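Local coordinates for protein geranyltranstransferase (Legionella pneumophila subsp. pneumophila, PDB 3LOM) that probably condenses isoprenoid diphosphates with the help of magnesium to make farnesyl diphosphate, and perhaps geranylgeranyl diphosphate, at residues 69-81 against 127-139. Sequence-based numbering, arbitrary orientation. Where two conformers were deposited one is given.
Sequences QGVLDIIAAALEL and AIEVLLMRLSPLL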
ATOM      1  N   GLN A  69     -23.681  -1.727  10.198  1.00 67.41           N
ATOM      2  CA  GLN A  69     -23.287  -0.440   9.633  1.00 62.42           C
ATOM      3  C   GLN A  69     -21.940   0.073  10.146  1.00 57.21           C
ATOM      4  O   GLN A  69     -21.296   0.875   9.477  1.00 55.88           O
ATOM      5  CB  GLN A  69     -24.387   0.606   9.815  1.00 62.03           C
ATOM      6  CG  GLN A  69     -25.515   0.471   8.798  1.00 58.18           C
ATOM      7  CD  GLN A  69     -26.006   1.816   8.280  1.00 83.37           C
ATOM      8  OE1 GLN A  69     -25.211   2.718   7.998  1.00 84.65           O
ATOM      9  NE2 GLN A  69     -27.319   1.949   8.137  1.00 86.04           N
ATOM     10  N   GLY A  70     -21.528  -0.403  11.320  1.00 62.30           N
ATOM     11  CA  GLY A  70     -20.188  -0.161  11.860  1.00 61.92           C
ATOM     12  C   GLY A  70     -19.105  -0.768  10.985  1.00 67.08           C
ATOM     13  O   GLY A  70     -18.105  -0.108  10.684  1.00 73.10           O
ATOM     14  N   VAL A  71     -19.320  -2.022  10.578  1.00 66.47           N
ATOM     15  CA  VAL A  71     -18.467  -2.736   9.608  1.00 59.12           C
ATOM     16  C   VAL A  71     -18.404  -1.991   8.261  1.00 51.59           C
ATOM     17  O   VAL A  71     -17.321  -1.813   7.683  1.00 48.62           O
ATOM     18  CB  VAL A  71     -18.947  -4.214   9.411  1.00 65.93           C
ATOM     19  CG1 VAL A  71     -18.184  -4.930   8.280  1.00 56.58           C
ATOM     20  CG2 VAL A  71     -18.821  -5.003  10.716  1.00 60.15           C
ATOM     21  N   LEU A  72     -19.567  -1.538   7.798  1.00 47.65           N
ATOM     22  CA  LEU A  72     -19.696  -0.783   6.558  1.00 51.11           C
ATOM     23  C   LEU A  72     -18.896   0.518   6.529  1.00 58.23           C
ATOM     24  O   LEU A  72     -18.305   0.848   5.501  1.00 57.79           O
ATOM     25  CB  LEU A  72     -21.171  -0.506   6.255  1.00 54.82           C
ATOM     26  CG  LEU A  72     -21.979  -1.743   5.848  1.00 65.10           C
ATOM     27  CD1 LEU A  72     -23.434  -1.386   5.575  1.00 56.97           C
ATOM     28  CD2 LEU A  72     -21.338  -2.392   4.626  1.00 67.48           C
ATOM     29  N   ASP A  73     -18.876   1.237   7.655  1.00 59.99           N
ATOM     30  CA  ASP A  73     -18.065   2.450   7.815  1.00 58.21           C
ATOM     31  C   ASP A  73     -16.597   2.189   7.510  1.00 55.03           C
ATOM     32  O   ASP A  73     -15.962   2.955   6.780  1.00 57.51           O
ATOM     33  CB  ASP A  73     -18.174   3.000   9.245  1.00 57.95           C
ATOM     34  CG  ASP A  73     -19.547   3.559   9.563  1.00 59.21           C
ATOM     35  OD1 ASP A  73     -20.174   4.169   8.670  1.00 60.21           O
ATOM     36  OD2 ASP A  73     -19.994   3.396  10.719  1.00 50.34           O
ATOM     37  N   ILE A  74     -16.088   1.098   8.078  1.00 50.49           N
ATOM     38  CA  ILE A  74     -14.690   0.694   7.965  1.00 53.94           C
ATOM     39  C   ILE A  74     -14.331   0.310   6.533  1.00 57.29           C
ATOM     40  O   ILE A  74     -13.323   0.792   5.998  1.00 57.08           O
ATOM     41  CB  ILE A  74     -14.377  -0.479   8.922  1.00 49.99           C
ATOM     42  CG1 ILE A  74     -14.690  -0.075  10.366  1.00 52.32           C
ATOM     43  CG2 ILE A  74     -12.926  -0.928   8.786  1.00 51.56           C
ATOM     44  CD1 ILE A  74     -14.988  -1.238  11.291  1.00 58.47           C
ATOM     45  N   ILE A  75     -15.168  -0.533   5.920  1.00 51.97           N
ATOM     46  CA  ILE A  75     -14.939  -1.017   4.551  1.00 48.18           C
ATOM     47  C   ILE A  75     -14.934   0.135   3.553  1.00 45.57           C
ATOM     48  O   ILE A  75     -14.029   0.229   2.717  1.00 45.07           O
ATOM     49  CB  ILE A  75     -15.953  -2.130   4.126  1.00 43.08           C
ATOM     50  CG1 ILE A  75     -15.803  -3.364   5.027  1.00 47.76           C
ATOM     51  CG2 ILE A  75     -15.756  -2.516   2.646  1.00 38.94           C
ATOM     52  CD1 ILE A  75     -16.784  -4.498   4.737  1.00 50.83           C
ATOM     53  N   ALA A  76     -15.921   1.022   3.682  1.00 42.97           N
ATOM     54  CA  ALA A  76     -16.048   2.223   2.852  1.00 41.69           C
ATOM     55  C   ALA A  76     -14.907   3.236   3.026  1.00 48.23           C
ATOM     56  O   ALA A  76     -14.561   3.953   2.083  1.00 48.93           O
ATOM     57  CB  ALA A  76     -17.377   2.897   3.130  1.00 48.90           C
ATOM     58  N   ALA A  77     -14.339   3.300   4.229  1.00 46.37           N
ATOM     59  CA  ALA A  77     -13.220   4.192   4.507  1.00 46.75           C
ATOM     60  C   ALA A  77     -11.976   3.685   3.796  1.00 48.18           C
ATOM     61  O   ALA A  77     -11.286   4.451   3.118  1.00 52.11           O
ATOM     62  CB  ALA A  77     -12.968   4.297   6.010  1.00 31.75           C
ATOM     63  N   ALA A  78     -11.713   2.388   3.957  1.00 47.57           N
ATOM     64  CA  ALA A  78     -10.602   1.705   3.298  1.00 48.68           C
ATOM     65  C   ALA A  78     -10.669   1.806   1.780  1.00 44.29           C
ATOM     66  O   ALA A  78      -9.652   2.024   1.123  1.00 52.98           O
ATOM     67  CB  ALA A  78     -10.565   0.270   3.722  1.00 48.07           C
ATOM     68  N   LEU A  79     -11.870   1.676   1.227  1.00 46.30           N
ATOM     69  CA  LEU A  79     -12.067   1.857  -0.205  1.00 48.70           C
ATOM     70  C   LEU A  79     -11.812   3.256  -0.705  1.00 47.26           C
ATOM     71  O   LEU A  79     -11.205   3.422  -1.766  1.00 59.91           O
ATOM     72  CB  LEU A  79     -13.471   1.462  -0.609  1.00 54.76           C
ATOM     73  CG  LEU A  79     -13.543   0.214  -1.463  1.00 68.37           C
ATOM     74  CD1 LEU A  79     -14.944  -0.236  -1.383  1.00 72.07           C
ATOM     75  CD2 LEU A  79     -13.140   0.469  -2.910  1.00 70.62           C
ATOM     76  N   GLU A  80     -12.301   4.259   0.026  1.00 50.66           N
ATOM     77  CA  GLU A  80     -12.059   5.646  -0.352  1.00 38.25           C
ATOM     78  C   GLU A  80     -10.603   6.021  -0.222  1.00 34.94           C
ATOM     79  O   GLU A  80     -10.085   6.720  -1.080  1.00 46.62           O
ATOM     80  CB  GLU A  80     -12.917   6.637   0.428  1.00 50.48           C
ATOM     81  CG  GLU A  80     -13.869   7.451  -0.444  1.00 55.06           C
ATOM     82  CD  GLU A  80     -13.261   7.951  -1.743  1.00 65.34           C
ATOM     83  OE1 GLU A  80     -13.718   7.508  -2.823  1.00 77.71           O
ATOM     84  OE2 GLU A  80     -12.334   8.782  -1.687  1.00 81.37           O
ATOM     85  N   LEU A  81      -9.954   5.547   0.844  1.00 38.82           N
ATOM     86  CA  LEU A  81      -8.518   5.759   1.039  1.00 40.96           C
ATOM     87  C   LEU A  81      -7.696   5.187  -0.120  1.00 45.30           C
ATOM     88  O   LEU A  81      -6.792   5.866  -0.627  1.00 46.52           O
ATOM     89  CB  LEU A  81      -8.043   5.172   2.376  1.00 42.11           C
ATOM     90  CG  LEU A  81      -8.318   5.960   3.663  1.00 43.58           C
ATOM     91  CD1 LEU A  81      -8.174   5.056   4.873  1.00 36.27           C
ATOM     92  CD2 LEU A  81      -7.391   7.155   3.783  1.00 48.84           C
ATOM     93  N   ALA A 127      -5.496   2.428   4.548  1.00 43.00           N
ATOM     94  CA  ALA A 127      -6.638   1.605   4.150  1.00 45.71           C
ATOM     95  C   ALA A 127      -6.552   0.192   4.715  1.00 49.82           C
ATOM     96  O   ALA A 127      -7.541  -0.339   5.215  1.00 54.32           O
ATOM     97  CB  ALA A 127      -6.735   1.557   2.651  1.00 37.39           C
ATOM     98  N   ILE A 128      -5.353  -0.386   4.658  1.00 45.43           N
ATOM     99  CA  ILE A 128      -5.073  -1.715   5.196  1.00 50.20           C
ATOM    100  C   ILE A 128      -5.014  -1.719   6.733  1.00 53.96           C
ATOM    101  O   ILE A 128      -5.560  -2.633   7.356  1.00 56.55           O
ATOM    102  CB  ILE A 128      -3.793  -2.300   4.553  1.00 47.42           C
ATOM    103  CG1 ILE A 128      -3.999  -2.430   3.043  1.00 41.93           C
ATOM    104  CG2 ILE A 128      -3.423  -3.656   5.147  1.00 50.02           C
ATOM    105  CD1 ILE A 128      -2.734  -2.245   2.240  1.00 64.13           C
ATOM    106  N   GLU A 129      -4.379  -0.703   7.335  1.00 56.77           N
ATOM    107  CA  GLU A 129      -4.357  -0.532   8.807  1.00 51.51           C
ATOM    108  C   GLU A 129      -5.763  -0.459   9.398  1.00 50.18           C
ATOM    109  O   GLU A 129      -6.081  -1.180  10.340  1.00 49.89           O
ATOM    110  CB  GLU A 129      -3.552   0.713   9.217  1.00 60.35           C
ATOM    111  CG  GLU A 129      -3.328   0.872  10.732  1.00 67.01           C
ATOM    112  CD  GLU A 129      -2.075   1.673  11.091  1.00 84.45           C
ATOM    113  OE1 GLU A 129      -1.605   1.552  12.244  1.00 79.92           O
ATOM    114  OE2 GLU A 129      -1.547   2.412  10.236  1.00 83.71           O
ATOM    115  N   VAL A 130      -6.593   0.405   8.815  1.00 45.24           N
ATOM    116  CA  VAL A 130      -7.994   0.582   9.193  1.00 53.69           C
ATOM    117  C   VAL A 130      -8.791  -0.728   9.123  1.00 59.67           C
ATOM    118  O   VAL A 130      -9.562  -1.031  10.040  1.00 62.64           O
ATOM    119  CB  VAL A 130      -8.660   1.682   8.324  1.00 45.13           C
ATOM    120  CG1 VAL A 130     -10.165   1.768   8.568  1.00 68.15           C
ATOM    121  CG2 VAL A 130      -8.010   3.021   8.603  1.00 58.46           C
ATOM    122  N   LEU A 131      -8.593  -1.502   8.052  1.00 53.88           N
ATOM    123  CA  LEU A 131      -9.252  -2.800   7.914  1.00 49.56           C
ATOM    124  C   LEU A 131      -8.840  -3.738   9.033  1.00 46.30           C
ATOM    125  O   LEU A 131      -9.691  -4.283   9.719  1.00 46.24           O
ATOM    126  CB  LEU A 131      -8.960  -3.449   6.561  1.00 45.04           C
ATOM    127  CG  LEU A 131      -9.646  -2.877   5.321  1.00 47.96           C
ATOM    128  CD1 LEU A 131      -9.033  -3.481   4.072  1.00 42.75           C
ATOM    129  CD2 LEU A 131     -11.152  -3.073   5.336  1.00 32.39           C
ATOM    130  N   LEU A 132      -7.536  -3.887   9.237  1.00 45.37           N
ATOM    131  CA  LEU A 132      -7.018  -4.811  10.237  1.00 44.21           C
ATOM    132  C   LEU A 132      -7.334  -4.492  11.704  1.00 54.52           C
ATOM    133  O   LEU A 132      -7.739  -5.397  12.434  1.00 58.21           O
ATOM    134  CB  LEU A 132      -5.516  -5.011  10.064  1.00 46.33           C
ATOM    135  CG  LEU A 132      -5.014  -5.613   8.751  1.00 52.00           C
ATOM    136  CD1 LEU A 132      -3.518  -5.766   8.860  1.00 46.98           C
ATOM    137  CD2 LEU A 132      -5.693  -6.945   8.396  1.00 44.82           C
ATOM    138  N   MET A 133      -7.158  -3.240  12.143  1.00 60.01           N
ATOM    139  CA  MET A 133      -7.383  -2.892  13.553  0.50 62.84           C
ATOM    140  C   MET A 133      -8.867  -2.712  13.922  1.00 65.13           C
ATOM    141  O   MET A 133      -9.291  -3.106  15.010  1.00 71.29           O
ATOM    142  CB  MET A 133      -6.514  -1.698  14.009  0.50 62.79           C
ATOM    143  CG  MET A 133      -6.859  -0.323  13.424  0.50 64.20           C
ATOM    144  SD  MET A 133      -5.667   0.978  13.837  0.50 58.25           S
ATOM    145  CE  MET A 133      -6.360   2.349  12.903  0.50 40.31           C
ATOM    146  N   ARG A 134      -9.649  -2.127  13.011  1.00 64.50           N
ATOM    147  CA  ARG A 134     -11.058  -1.812  13.292  1.00 62.51           C
ATOM    148  C   ARG A 134     -12.054  -2.956  13.069  1.00 66.52           C
ATOM    149  O   ARG A 134     -13.089  -3.001  13.739  1.00 69.90           O
ATOM    150  CB  ARG A 134     -11.518  -0.556  12.535  1.00 58.15           C
ATOM    151  CG  ARG A 134     -10.731   0.713  12.851  1.00 63.96           C
ATOM    152  CD  ARG A 134     -11.030   1.236  14.251  1.00 85.90           C
ATOM    153  NE  ARG A 134     -10.183   2.372  14.608  1.00 90.76           N
ATOM    154  CZ  ARG A 134     -10.485   3.646  14.366  1.00 98.02           C
ATOM    155  NH1 ARG A 134     -11.620   3.969  13.754  1.00 91.64           N
ATOM    156  NH2 ARG A 134      -9.643   4.602  14.734  1.00101.75           N
ATOM    157  N   LEU A 135     -11.759  -3.863  12.137  1.00 63.75           N
ATOM    158  CA  LEU A 135     -12.640  -5.016  11.886  1.00 56.58           C
ATOM    159  C   LEU A 135     -12.455  -6.152  12.892  1.00 56.85           C
ATOM    160  O   LEU A 135     -13.386  -6.921  13.130  1.00 62.14           O
ATOM    161  CB  LEU A 135     -12.472  -5.567  10.462  1.00 53.72           C
ATOM    162  CG  LEU A 135     -12.999  -4.785   9.255  1.00 56.60           C
ATOM    163  CD1 LEU A 135     -12.587  -5.487   7.973  1.00 59.74           C
ATOM    164  CD2 LEU A 135     -14.504  -4.599   9.301  1.00 41.23           C
ATOM    165  N   SER A 136     -11.256  -6.249  13.463  1.00 48.33           N
ATOM    166  CA  SER A 136     -10.883  -7.338  14.368  1.00 52.86           C
ATOM    167  C   SER A 136     -11.684  -7.505  15.674  1.00 66.04           C
ATOM    168  O   SER A 136     -11.829  -8.635  16.145  1.00 70.02           O
ATOM    169  CB  SER A 136      -9.386  -7.286  14.673  1.00 44.85           C
ATOM    170  OG  SER A 136      -8.647  -7.678  13.535  1.00 59.14           O
ATOM    171  N   PRO A 137     -12.191  -6.404  16.276  1.00 73.59           N
ATOM    172  CA  PRO A 137     -13.110  -6.706  17.380  1.00 72.32           C
ATOM    173  C   PRO A 137     -14.523  -7.083  16.911  1.00 71.45           C
ATOM    174  O   PRO A 137     -15.291  -7.655  17.687  1.00 77.88           O
ATOM    175  CB  PRO A 137     -13.150  -5.393  18.182  1.00 74.22           C
ATOM    176  CG  PRO A 137     -11.988  -4.579  17.686  1.00 74.69           C
ATOM    177  CD  PRO A 137     -11.829  -4.971  16.259  1.00 69.07           C
ATOM    178  N   LEU A 138     -14.849  -6.787  15.653  1.00 62.80           N
ATOM    179  CA  LEU A 138     -16.216  -6.944  15.145  1.00 64.40           C
ATOM    180  C   LEU A 138     -16.486  -8.234  14.358  1.00 66.94           C
ATOM    181  O   LEU A 138     -17.598  -8.766  14.400  1.00 69.10           O
ATOM    182  CB  LEU A 138     -16.617  -5.732  14.297  1.00 58.76           C
ATOM    183  CG  LEU A 138     -16.396  -4.323  14.863  1.00 71.15           C
ATOM    184  CD1 LEU A 138     -16.877  -3.285  13.862  1.00 62.85           C
ATOM    185  CD2 LEU A 138     -17.087  -4.124  16.216  1.00 68.77           C
ATOM    186  N   LEU A 139     -15.476  -8.724  13.642  1.00 62.69           N
ATOM    187  CA  LEU A 139     -15.620  -9.885  12.762  1.00 54.23           C
ATOM    188  C   LEU A 139     -14.602 -10.969  13.120  1.00 55.14           C
ATOM    189  O   LEU A 139     -13.560 -10.662  13.711  1.00 52.31           O
ATOM    190  CB  LEU A 139     -15.444  -9.450  11.300  1.00 53.56           C
ATOM    191  CG  LEU A 139     -16.637  -9.229  10.354  1.00 50.75           C
ATOM    192  CD1 LEU A 139     -17.956  -8.893  11.042  1.00 60.18           C
ATOM    193  CD2 LEU A 139     -16.297  -8.175   9.307  1.00 54.10           C
TER
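Ile74 is the knob of this contact and sits in a hole formed by Val130, Leu131, Arg134 and Leu135. Its chi1 of -58° sets CG2 anti to the backbone N and puts CG1 against Arg134. Ile74 CG2 lies 3.6 Å from Val130 O and also meets Leu135 CG. Ile74 CD1 lies 3.6 Å from Arg134 O, touches Arg134 CB and reaches Leu138 CD1. At one end Val71 CG1 rests 3.8 Å from Leu135 CD2, the two side chains crossing at about a right angle. Val71 and Leu139 meet tip to tip, CG1 to CD2, at 3.9 Å. At the other end small residues let the backbones close in: Ala127 CB is 3.3 Å from Ala78 O. Leu131 CG packs on Ala78 CB at 3.6 Å. No hydrogen bond crosses the interface, which is apolar packing between antiparallel helices at 165°. Leu135 O accepts bonds from both Leu138 N and Leu139 N, in a turn that leaves both side chains in contact with Val71. The Arg134 guanidinium leads away to a salt bridge with Glu30. Within this mainly helical prenyltransferase fold, helix 69-91 also packs on helices 53-64 and 178-201, while helix 113-135 touches helix 141-155 and the second subunit.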